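Local structure of NOL1/NOP2/sun family protein (Enterococcus faecium, 3M4X) at residues 88-91 against 92-96. The protein is probably an RNA methyltransferase that modifies ribosomal RNA, combining a methyltransferase domain with RRM-like and PUA RNA-binding modules. Numbering follows the deposited sequence.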
loop_
_atom_site.group_PDB
_atom_site.type_symbol
_atom_site.label_atom_id
_atom_site.label_comp_id
_atom_site.label_asym_id
_atom_site.label_seq_id
_atom_site.Cartn_x
_atom_site.Cartn_y
_atom_site.Cartn_z
ATOM N N TYR A 88 -5.611 6.040 5.969
ATOM C CA TYR A 88 -5.410 4.613 5.784
ATOM C C TYR A 88 -5.103 4.034 7.155
ATOM O O TYR A 88 -4.133 4.441 7.801
ATOM C CB TYR A 88 -4.237 4.343 4.833
ATOM C CG TYR A 88 -4.284 2.968 4.230
ATOM C CD1 TYR A 88 -4.846 2.766 2.978
ATOM C CD2 TYR A 88 -3.791 1.858 4.922
ATOM C CE1 TYR A 88 -4.912 1.508 2.424
ATOM C CE2 TYR A 88 -3.853 0.591 4.369
ATOM C CZ TYR A 88 -4.420 0.426 3.122
ATOM O OH TYR A 88 -4.497 -0.819 2.552
ATOM N N SER A 89 -5.933 3.113 7.622
ATOM C CA SER A 89 -5.658 2.492 8.916
ATOM C C SER A 89 -4.599 1.407 8.759
ATOM O O SER A 89 -4.649 0.602 7.835
ATOM C CB SER A 89 -6.931 1.961 9.588
ATOM O OG SER A 89 -7.584 1.008 8.778
ATOM N N GLN A 90 -3.626 1.427 9.661
ATOM C CA GLN A 90 -2.472 0.537 9.607
ATOM C C GLN A 90 -1.916 0.416 11.018
ATOM O O GLN A 90 -1.781 1.422 11.721
ATOM C CB GLN A 90 -1.406 1.119 8.682
ATOM C CG GLN A 90 -0.231 0.198 8.468
ATOM C CD GLN A 90 0.839 0.797 7.593
ATOM O OE1 GLN A 90 0.942 2.019 7.456
ATOM N NE2 GLN A 90 1.653 -0.062 6.995
ATOM N N GLU A 91 -1.607 -0.801 11.456
ATOM C CA GLU A 91 -1.140 -0.962 12.829
ATOM C C GLU A 91 0.255 -0.359 12.958
ATOM O O GLU A 91 1.052 -0.434 12.032
ATOM C CB GLU A 91 -1.192 -2.423 13.270
ATOM C CG GLU A 91 0.062 -3.216 13.017
ATOM C CD GLU A 91 0.983 -3.257 14.220
ATOM O OE1 GLU A 91 0.686 -2.620 15.262
ATOM O OE2 GLU A 91 2.011 -3.943 14.112
ATOM N N PRO A 92 0.527 0.298 14.092
ATOM C CA PRO A 92 1.738 1.097 14.316
ATOM C C PRO A 92 3.088 0.454 14.008
ATOM O O PRO A 92 3.931 1.131 13.412
ATOM C CB PRO A 92 1.621 1.484 15.789
ATOM C CG PRO A 92 0.147 1.657 15.953
ATOM C CD PRO A 92 -0.489 0.566 15.125
ATOM N N SER A 93 3.315 -0.796 14.385
ATOM C CA SER A 93 4.608 -1.392 14.077
ATOM C C SER A 93 4.727 -1.761 12.598
ATOM O O SER A 93 5.819 -1.752 12.033
ATOM C CB SER A 93 4.932 -2.582 14.995
ATOM O OG SER A 93 4.317 -3.780 14.565
ATOM N N ALA A 94 3.604 -2.083 11.976
ATOM C CA ALA A 94 3.599 -2.394 10.546
ATOM C C ALA A 94 4.097 -1.201 9.712
ATOM O O ALA A 94 4.688 -1.372 8.645
ATOM C CB ALA A 94 2.207 -2.828 10.099
HETATM N N MSE A 95 3.875 0.010 10.214
HETATM C CA MSE A 95 4.306 1.210 9.496
HETATM C C MSE A 95 5.819 1.271 9.336
HETATM O O MSE A 95 6.332 2.020 8.500
HETATM C CB MSE A 95 3.835 2.467 10.208
HETATM C CG MSE A 95 2.328 2.611 10.316
HETATM SE SE MSE A 95 1.945 4.348 11.143
HETATM C CE MSE A 95 0.025 4.124 11.447
ATOM N N ILE A 96 6.533 0.499 10.149
ATOM C CA ILE A 96 7.993 0.542 10.129
ATOM C C ILE A 96 8.517 0.066 8.779
ATOM O O ILE A 96 9.556 0.513 8.308
ATOM C CB ILE A 96 8.613 -0.327 11.249
ATOM C CG1 ILE A 96 10.092 0.009 11.430
ATOM C CG2 ILE A 96 8.455 -1.816 10.937
ATOM C CD1 ILE A 96 10.345 1.447 11.725
#
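Glu-91 OE2 is approached by two groups from the turn that follows it. Ala-94 N donates a weak, strongly bent bond of 3.2 Å to OE2 (N-H...O 126°), and the hydroxyl OG of Ser-93 is modelled as a donor to the same oxygen, but so close to it that the length of this bond is doubtful. The other carboxylate oxygen, OE1, receives the backbone N-H of Ser-93 over 3.3 Å in a weak but straighter bond. With chi1 at 91° and chi2 at 95°, neither near a staggered value, the glutamate chain bends forward over the turn that follows, carrying the carboxylate to these N-H groups and laying CG 3.6 Å from the methyl CB of Ala-94. Ser-93 OG is further tied to His-295 ND1, which links the turn to strand 295-302. Here the polypeptide leaves strand 88-89, at the edge of the small antiparallel sheet of the N-terminal region, and winds into helix 95-101, which leads to strand 108-111 of the Rossmann-like methyltransferase sheet; a carboxylate beside the N-H groups of residues leading into the helix would be expected to interact favourably with its dipole. Glu-91 O accepts a weak bond from Met-95 N, one helical turn on. On another flank, Gln-90 extends its chain and carries the amide obliquely across the side chain of selenomethionine Met-95, Gln-90 OE1 lying 3.2 Å from Met-95 CG; the methyl CE of Met-95 reaches back to within 3.3 Å of Gln-90 O. The buried amide is fixed at both ends, OE1 by Arg-41 NE and NE2 by Gln-122 OE1 of helix 118-127.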